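Long-range contacts in putative fructosamine-3-kinase (Thermobifida fusca YX, PDB 3F7W), which is probably a kinase of the fructosamine kinase family, consistent with phosphate transfer to a fructosamine-type acceptor, although its own substrate is not established: residues A[194-202]-A[225-233]; A[256-264]-A[277-285]. All coordinates share one frame; numbering follows the deposited sequence.

Contact 1 (A[194-202]-A[225-233])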
loop_
_atom_site.group_PDB
_atom_site.type_symbol
_atom_site.label_atom_id
_atom_site.label_comp_id
_atom_site.label_asym_id
_atom_site.label_seq_id
_atom_site.Cartn_x
_atom_site.Cartn_y
_atom_site.Cartn_z
ATOM N N ASP A 194 -0.722 1.306 -0.348
ATOM C CA ASP A 194 -0.555 1.860 0.999
ATOM C C ASP A 194 0.789 2.579 1.140
ATOM O O ASP A 194 1.568 2.351 2.102
ATOM C CB ASP A 194 -0.696 0.752 2.042
ATOM C CG ASP A 194 -0.938 1.285 3.451
ATOM O OD1 ASP A 194 -1.489 2.401 3.621
ATOM O OD2 ASP A 194 -0.575 0.556 4.395
ATOM N N LEU A 195 1.075 3.471 0.182
ATOM C CA LEU A 195 2.395 4.045 0.060
ATOM C C LEU A 195 2.531 5.343 0.835
ATOM O O LEU A 195 2.630 6.432 0.262
ATOM C CB LEU A 195 2.763 4.246 -1.423
ATOM C CG LEU A 195 4.249 4.454 -1.723
ATOM C CD1 LEU A 195 5.027 3.175 -1.375
ATOM C CD2 LEU A 195 4.465 4.929 -3.211
ATOM N N TRP A 196 2.572 5.225 2.150
ATOM C CA TRP A 196 2.932 6.360 3.029
ATOM C C TRP A 196 4.376 6.175 3.499
ATOM O O TRP A 196 4.983 5.111 3.270
ATOM C CB TRP A 196 1.935 6.511 4.194
ATOM C CG TRP A 196 2.015 5.394 5.185
ATOM C CD1 TRP A 196 1.536 4.143 5.042
ATOM C CD2 TRP A 196 2.651 5.449 6.463
ATOM N NE1 TRP A 196 1.818 3.394 6.175
ATOM C CE2 TRP A 196 2.501 4.183 7.062
ATOM C CE3 TRP A 196 3.297 6.462 7.176
ATOM C CZ2 TRP A 196 3.022 3.890 8.324
ATOM C CZ3 TRP A 196 3.805 6.173 8.427
ATOM C CH2 TRP A 196 3.653 4.904 8.994
ATOM N N ASN A 197 4.934 7.205 4.145
ATOM C CA ASN A 197 6.384 7.270 4.384
ATOM C C ASN A 197 6.955 6.075 5.175
ATOM O O ASN A 197 8.094 5.662 4.946
ATOM C CB ASN A 197 6.798 8.600 5.059
ATOM C CG ASN A 197 6.110 8.813 6.399
ATOM O OD1 ASN A 197 6.481 8.182 7.402
ATOM N ND2 ASN A 197 5.116 9.688 6.434
ATOM N N GLY A 198 6.137 5.498 6.043
ATOM C CA GLY A 198 6.555 4.367 6.871
ATOM C C GLY A 198 6.690 3.074 6.080
ATOM O O GLY A 198 7.265 2.105 6.566
ATOM N N ASN A 199 6.160 3.064 4.870
ATOM C CA ASN A 199 6.302 1.916 3.966
ATOM C C ASN A 199 7.349 2.150 2.877
ATOM O O ASN A 199 7.419 1.403 1.910
ATOM C CB ASN A 199 4.933 1.541 3.383
ATOM C CG ASN A 199 4.049 0.800 4.376
ATOM O OD1 ASN A 199 4.545 0.192 5.342
ATOM N ND2 ASN A 199 2.715 0.867 4.158
ATOM N N VAL A 200 8.123 3.217 3.033
ATOM C CA VAL A 200 9.275 3.560 2.182
ATOM C C VAL A 200 10.537 3.459 3.033
ATOM O O VAL A 200 10.722 4.203 4.017
ATOM C CB VAL A 200 9.110 4.968 1.551
ATOM C CG1 VAL A 200 10.298 5.330 0.644
ATOM C CG2 VAL A 200 7.775 5.013 0.789
ATOM N N LEU A 201 11.375 2.498 2.681
ATOM C CA LEU A 201 12.647 2.272 3.345
ATOM C C LEU A 201 13.761 2.774 2.445
ATOM O O LEU A 201 14.040 2.211 1.381
ATOM C CB LEU A 201 12.856 0.793 3.649
ATOM C CG LEU A 201 11.776 0.126 4.502
ATOM C CD1 LEU A 201 12.243 -1.257 4.910
ATOM C CD2 LEU A 201 11.433 0.956 5.720
ATOM N N TRP A 202 14.381 3.856 2.877
ATOM C CA TRP A 202 15.397 4.510 2.073
ATOM C C TRP A 202 16.690 3.683 1.995
ATOM O O TRP A 202 17.089 2.992 2.959
ATOM C CB TRP A 202 15.646 5.921 2.596
ATOM C CG TRP A 202 14.481 6.809 2.399
ATOM C CD1 TRP A 202 13.404 6.943 3.222
ATOM C CD2 TRP A 202 14.259 7.686 1.299
ATOM N NE1 TRP A 202 12.525 7.864 2.704
ATOM C CE2 TRP A 202 13.027 8.333 1.522
ATOM C CE3 TRP A 202 14.988 7.994 0.151
ATOM C CZ2 TRP A 202 12.504 9.270 0.639
ATOM C CZ3 TRP A 202 14.463 8.931 -0.737
ATOM C CH2 TRP A 202 13.232 9.562 -0.481
HETATM N N MSE A 225 -0.790 9.355 -1.536
HETATM C CA MSE A 225 -0.500 8.785 -0.221
HETATM C C MSE A 225 0.846 9.276 0.286
HETATM O O MSE A 225 0.999 9.541 1.482
HETATM C CB MSE A 225 -0.548 7.248 -0.242
HETATM C CG MSE A 225 -0.404 6.597 1.086
HETATM SE SE MSE A 225 -1.940 7.081 2.229
HETATM C CE MSE A 225 -1.955 5.563 3.521
ATOM N N LEU A 226 1.825 9.383 -0.610
ATOM C CA LEU A 226 3.123 9.989 -0.236
ATOM C C LEU A 226 2.918 11.413 0.290
ATOM O O LEU A 226 3.512 11.821 1.291
ATOM C CB LEU A 226 4.101 9.974 -1.413
ATOM C CG LEU A 226 4.626 8.590 -1.814
ATOM C CD1 LEU A 226 5.429 8.738 -3.131
ATOM C CD2 LEU A 226 5.465 7.970 -0.656
ATOM N N ALA A 227 2.027 12.154 -0.360
ATOM C CA ALA A 227 1.734 13.501 0.023
ATOM C C ALA A 227 0.947 13.562 1.341
ATOM O O ALA A 227 1.213 14.419 2.155
ATOM C CB ALA A 227 0.968 14.237 -1.130
ATOM N N LEU A 228 0.002 12.649 1.545
ATOM C CA LEU A 228 -0.910 12.745 2.677
ATOM C C LEU A 228 -0.171 12.819 4.021
ATOM O O LEU A 228 -0.464 13.678 4.851
ATOM C CB LEU A 228 -1.876 11.587 2.655
ATOM C CG LEU A 228 -2.953 11.511 3.747
ATOM C CD1 LEU A 228 -3.758 12.776 3.774
ATOM C CD2 LEU A 228 -3.872 10.326 3.484
ATOM N N PHE A 229 0.761 11.903 4.250
ATOM C CA PHE A 229 1.542 11.910 5.502
ATOM C C PHE A 229 2.962 12.421 5.286
ATOM O O PHE A 229 3.785 12.449 6.206
ATOM C CB PHE A 229 1.527 10.532 6.148
ATOM C CG PHE A 229 0.140 10.072 6.470
ATOM C CD1 PHE A 229 -0.480 10.478 7.635
ATOM C CD2 PHE A 229 -0.566 9.299 5.564
ATOM C CE1 PHE A 229 -1.789 10.102 7.899
ATOM C CE2 PHE A 229 -1.865 8.904 5.827
ATOM C CZ PHE A 229 -2.473 9.328 7.013
ATOM N N GLY A 230 3.229 12.869 4.071
ATOM C CA GLY A 230 4.500 13.512 3.746
ATOM C C GLY A 230 5.580 12.471 3.482
ATOM O O GLY A 230 5.421 11.297 3.816
ATOM N N LEU A 231 6.686 12.928 2.896
ATOM C CA LEU A 231 7.820 12.063 2.578
ATOM C C LEU A 231 9.047 12.928 2.485
ATOM O O LEU A 231 8.962 14.022 1.927
ATOM C CB LEU A 231 7.626 11.399 1.222
ATOM C CG LEU A 231 8.653 10.330 0.818
ATOM C CD1 LEU A 231 8.394 9.012 1.583
ATOM C CD2 LEU A 231 8.668 10.117 -0.707
ATOM N N PRO A 232 10.192 12.439 2.983
ATOM C CA PRO A 232 11.427 13.182 2.728
ATOM C C PRO A 232 11.615 13.384 1.246
ATOM O O PRO A 232 11.397 12.445 0.471
ATOM C CB PRO A 232 12.503 12.271 3.317
ATOM C CG PRO A 232 11.755 11.491 4.417
ATOM C CD PRO A 232 10.424 11.221 3.782
ATOM N N TYR A 233 11.999 14.602 0.843
ATOM C CA TYR A 233 12.293 14.903 -0.563
ATOM C C TYR A 233 11.128 14.577 -1.518
ATOM O O TYR A 233 11.354 14.189 -2.660
ATOM C CB TYR A 233 13.597 14.191 -1.013
ATOM C CG TYR A 233 14.773 14.575 -0.154
ATOM C CD1 TYR A 233 15.293 15.883 -0.185
ATOM C CD2 TYR A 233 15.332 13.673 0.747
ATOM C CE1 TYR A 233 16.342 16.242 0.622
ATOM C CE2 TYR A 233 16.373 14.031 1.567
ATOM C CZ TYR A 233 16.875 15.318 1.515
ATOM O OH TYR A 233 17.932 15.676 2.325
HETATM O O HOH W 1 3.270 9.563 3.332
#
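The loop that starts at Asp194, which in relatives with the kinase-like fold corresponds to the catalytic loop, runs here against the end of helix 219-229, where Leu195 and Asn197 meet Met225, Leu226 and Gly230. Met225, a selenomethionine, lays its CG against Leu195 O at 3.1 Å, and its methyl end reaches the carboxylate of Asp194. Beside it the branched end of Leu226 packs on Leu195, CD2 to CG 3.9 Å, and on Val200 CG2, a greasy patch that Leu109 and Phe105 of helix 99-114 extend. Leu195 is the centre of an inverse gamma turn. Just beyond it, Asn199 ND2 donates almost straight to Asp194 O (2.8 Å, 172°), in the carbonyl plane, so the loop is bound back on itself. An asparagine at this place in the motif is a metal ligand in related kinases, and Asn199 may play that part here. Asn197 is a polar link to the helix end: its CG stands between the backbone N and the carbonyl carbon (chi1 59°), which sends ND2 to Gly230 O at 3.1 Å, from above the carbonyl plane. With an alanine here, Gly230 O would probably lose this side-chain donor and the loop a direct polar tie to the helix end. Glycine suits position 230 because its phi is positive as the chain leaves the helix. Water 1 accepts weakly from Asn197 N and lies 2.9 Å from Met225 O and 2.8 Å from Gly230 O. Further on, Leu231 puts CG at the edge of the Trp202 ring, 4.0 Å from CZ2, while Pro232 CB packs on the same CZ2.

Contact 2 (A[256-264]-A[277-285])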
loop_
_atom_site.group_PDB
_atom_site.type_symbol
_atom_site.label_atom_id
_atom_site.label_comp_id
_atom_site.label_asym_id
_atom_site.label_seq_id
_atom_site.Cartn_x
_atom_site.Cartn_y
_atom_site.Cartn_z
ATOM N N PRO A 256 -6.470 15.639 -3.086
ATOM C CA PRO A 256 -7.475 15.255 -2.068
ATOM C C PRO A 256 -8.425 14.097 -2.441
ATOM O O PRO A 256 -8.733 13.238 -1.581
ATOM C CB PRO A 256 -8.275 16.553 -1.846
ATOM C CG PRO A 256 -7.371 17.643 -2.278
ATOM C CD PRO A 256 -6.476 17.086 -3.352
ATOM N N LEU A 257 -8.903 14.086 -3.685
ATOM C CA LEU A 257 -9.802 13.035 -4.167
ATOM C C LEU A 257 -9.199 11.684 -3.887
ATOM O O LEU A 257 -9.853 10.795 -3.337
ATOM C CB LEU A 257 -10.067 13.194 -5.669
ATOM C CG LEU A 257 -10.903 12.106 -6.355
ATOM C CD1 LEU A 257 -12.309 12.075 -5.814
ATOM C CD2 LEU A 257 -10.881 12.316 -7.880
ATOM N N HIS A 258 -7.926 11.545 -4.251
ATOM C CA HIS A 258 -7.204 10.282 -4.088
ATOM C C HIS A 258 -6.808 9.923 -2.661
ATOM O O HIS A 258 -6.384 8.790 -2.415
ATOM C CB HIS A 258 -5.971 10.261 -4.979
ATOM C CG HIS A 258 -6.302 10.162 -6.431
ATOM N ND1 HIS A 258 -6.768 9.000 -7.002
ATOM C CD2 HIS A 258 -6.262 11.082 -7.424
ATOM C CE1 HIS A 258 -7.001 9.205 -8.283
ATOM N NE2 HIS A 258 -6.707 10.462 -8.566
ATOM N N GLN A 259 -6.931 10.889 -1.749
ATOM C CA GLN A 259 -6.664 10.691 -0.343
ATOM C C GLN A 259 -7.897 10.242 0.443
ATOM O O GLN A 259 -7.786 9.869 1.610
ATOM C CB GLN A 259 -6.098 11.988 0.264
ATOM C CG GLN A 259 -4.695 12.309 -0.252
ATOM C CD GLN A 259 -4.115 13.628 0.225
ATOM O OE1 GLN A 259 -4.847 14.544 0.605
ATOM N NE2 GLN A 259 -2.787 13.753 0.145
ATOM N N LEU A 260 -9.063 10.255 -0.186
ATOM C CA LEU A 260 -10.289 9.896 0.523
ATOM C C LEU A 260 -10.305 8.433 0.956
ATOM O O LEU A 260 -10.690 8.127 2.085
ATOM C CB LEU A 260 -11.529 10.250 -0.308
ATOM C CG LEU A 260 -11.730 11.759 -0.543
ATOM C CD1 LEU A 260 -12.958 11.997 -1.439
ATOM C CD2 LEU A 260 -11.847 12.553 0.760
ATOM N N HIS A 261 -9.841 7.538 0.083
ATOM C CA HIS A 261 -9.810 6.111 0.420
ATOM C C HIS A 261 -8.941 5.866 1.667
ATOM O O HIS A 261 -9.437 5.323 2.648
ATOM C CB HIS A 261 -9.326 5.259 -0.772
ATOM C CG HIS A 261 -8.897 3.884 -0.380
ATOM N ND1 HIS A 261 -9.787 2.938 0.107
ATOM C CD2 HIS A 261 -7.674 3.298 -0.376
ATOM C CE1 HIS A 261 -9.119 1.829 0.393
ATOM N NE2 HIS A 261 -7.838 2.024 0.115
ATOM N N PRO A 262 -7.637 6.251 1.635
ATOM C CA PRO A 262 -6.819 5.999 2.833
ATOM C C PRO A 262 -7.355 6.662 4.059
ATOM O O PRO A 262 -7.253 6.086 5.142
ATOM C CB PRO A 262 -5.441 6.580 2.469
ATOM C CG PRO A 262 -5.664 7.443 1.302
ATOM C CD PRO A 262 -6.827 6.839 0.564
ATOM N N LEU A 263 -7.922 7.869 3.927
ATOM C CA LEU A 263 -8.446 8.539 5.112
ATOM C C LEU A 263 -9.642 7.816 5.759
ATOM O O LEU A 263 -9.752 7.756 7.006
ATOM C CB LEU A 263 -8.777 10.020 4.832
ATOM C CG LEU A 263 -7.509 10.894 4.731
ATOM C CD1 LEU A 263 -7.861 12.267 4.117
ATOM C CD2 LEU A 263 -6.758 11.033 6.122
ATOM N N LEU A 264 -10.530 7.282 4.929
ATOM C CA LEU A 264 -11.631 6.460 5.424
ATOM C C LEU A 264 -11.159 5.160 6.091
ATOM O O LEU A 264 -11.711 4.745 7.118
ATOM C CB LEU A 264 -12.616 6.151 4.301
ATOM C CG LEU A 264 -13.479 7.351 3.893
ATOM C CD1 LEU A 264 -14.098 7.080 2.513
ATOM C CD2 LEU A 264 -14.584 7.657 4.947
ATOM N N THR A 277 -9.608 15.563 9.294
ATOM C CA THR A 277 -8.818 15.548 8.045
ATOM C C THR A 277 -9.670 14.982 6.895
ATOM O O THR A 277 -9.674 15.503 5.770
ATOM C CB THR A 277 -7.540 14.722 8.176
ATOM O OG1 THR A 277 -6.765 15.208 9.279
ATOM C CG2 THR A 277 -6.708 14.808 6.877
ATOM N N LEU A 278 -10.387 13.907 7.183
ATOM C CA LEU A 278 -11.314 13.351 6.190
ATOM C C LEU A 278 -12.301 14.420 5.717
ATOM O O LEU A 278 -12.487 14.620 4.511
ATOM C CB LEU A 278 -12.055 12.141 6.773
ATOM C CG LEU A 278 -13.140 11.567 5.857
ATOM C CD1 LEU A 278 -12.567 11.073 4.535
ATOM C CD2 LEU A 278 -13.922 10.497 6.578
ATOM N N VAL A 279 -12.934 15.119 6.665
ATOM C CA VAL A 279 -13.930 16.125 6.316
ATOM C C VAL A 279 -13.305 17.232 5.482
ATOM O O VAL A 279 -13.843 17.612 4.448
ATOM C CB VAL A 279 -14.635 16.722 7.559
ATOM C CG1 VAL A 279 -15.531 17.928 7.165
ATOM C CG2 VAL A 279 -15.437 15.626 8.269
ATOM N N ASP A 280 -12.156 17.723 5.931
ATOM C CA ASP A 280 -11.478 18.825 5.252
ATOM C C ASP A 280 -11.093 18.420 3.825
ATOM O O ASP A 280 -11.175 19.223 2.895
ATOM C CB ASP A 280 -10.223 19.220 6.022
ATOM C CG ASP A 280 -10.526 19.922 7.352
ATOM O OD1 ASP A 280 -11.696 20.285 7.609
ATOM O OD2 ASP A 280 -9.577 20.082 8.150
ATOM N N THR A 281 -10.649 17.167 3.677
ATOM C CA THR A 281 -10.187 16.647 2.372
ATOM C C THR A 281 -11.367 16.459 1.385
ATOM O O THR A 281 -11.251 16.750 0.186
ATOM C CB THR A 281 -9.350 15.347 2.577
ATOM O OG1 THR A 281 -8.261 15.623 3.470
ATOM C CG2 THR A 281 -8.784 14.800 1.262
ATOM N N ALA A 282 -12.494 15.966 1.902
ATOM C CA ALA A 282 -13.731 15.855 1.140
ATOM C C ALA A 282 -14.172 17.232 0.655
ATOM O O ALA A 282 -14.476 17.414 -0.520
ATOM C CB ALA A 282 -14.829 15.215 1.995
ATOM N N ARG A 283 -14.199 18.213 1.559
ATOM C CA ARG A 283 -14.510 19.586 1.154
ATOM C C ARG A 283 -13.585 20.108 0.056
ATOM O O ARG A 283 -14.038 20.737 -0.905
ATOM C CB ARG A 283 -14.460 20.518 2.360
ATOM C CG ARG A 283 -15.673 20.363 3.216
ATOM C CD ARG A 283 -15.552 21.075 4.523
ATOM N NE ARG A 283 -16.852 21.045 5.176
ATOM C CZ ARG A 283 -17.041 21.151 6.487
ATOM N NH1 ARG A 283 -16.012 21.319 7.320
ATOM N NH2 ARG A 283 -18.278 21.098 6.969
ATOM N N ALA A 284 -12.293 19.838 0.214
ATOM C CA ALA A 284 -11.288 20.247 -0.758
ATOM C C ALA A 284 -11.488 19.569 -2.122
ATOM O O ALA A 284 -11.397 20.221 -3.165
ATOM C CB ALA A 284 -9.872 19.983 -0.208
ATOM N N ALA A 285 -11.737 18.261 -2.112
ATOM C CA ALA A 285 -12.069 17.532 -3.333
ATOM C C ALA A 285 -13.270 18.162 -4.055
ATOM O O ALA A 285 -13.275 18.321 -5.283
ATOM C CB ALA A 285 -12.351 16.056 -3.017
HETATM O O HOH W 2 -5.727 15.601 2.994
#
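Thr277 O is gripped twice by Thr281, whose backbone N and OG1 reach it from opposite faces of the carbonyl plane, the hydroxyl at 2.7 Å. Thr281 OG1 lies beside its own backbone N (chi1 -56°), a setting that turns the hydroxyl back along the helix to the carbonyl one turn earlier. The two residues belong to an antiparallel helix pair of the C-terminal, mainly helical part of the kinase-like fold; the N-to-C directions of the 256-264 and 277-285 segments make 152°, close to antiparallel, and their axes come within 8.4 Å. Packing is knobs-into-holes. Thr281 sits among Pro256, Gln259, Leu260 and Leu263, its CG2 3.2 Å from Pro256 O. Threonine suits the site because its methyl fills the hole while its hydroxyl finds polar partners: water 2 donates to Thr281 OG1 at 2.6 Å and to Gln259 OE1 at 2.8 Å, bridging the helices where no direct hydrogen bond joins them. The other end of that amide, Gln259 NE2, is held by Ala224 O of helix 219-229. In the reverse sense Leu260 is the knob, set among Leu278, Thr281, Ala282 and Ala285, with CD2 3.7 Å from Ala282 N; the alanines, having little side chain, let the leucine approach the backbone. Pro256 CG lies against Ala284 CB, and Pro256, with no N-H to give to the preceding turn, is one of the places where the helix bonding is interrupted. Leu263 spans Thr277 and Thr281, placing CD1 3.4 Å from Thr281 OG1. At the Leu264 end the leucine branches crowd tightly, Leu278 CD2 and Leu264 CD2 being only 3.3 Å apart.

How the contacts relate
Contact 1 is partly buried and joins a loop and short strand to the end of helix 219-229, whereas contact 2 is a buried pairing of two helices farther from the centre of the chain. Their centres lie about 17 Å apart, yet helix 219-229 touches both: its residues Met225 and Leu228 pack on Pro262 and Leu263 of helix 251-270, with Met225 SE 3.5 Å from Pro262 CB. Contact 1 mixes a side-chain amide, carbonyls and aromatic rings, as befits a loop beside a probable active site. Contact 2 depends mostly on interlocking aliphatic side chains, with a single water bridging its two helices.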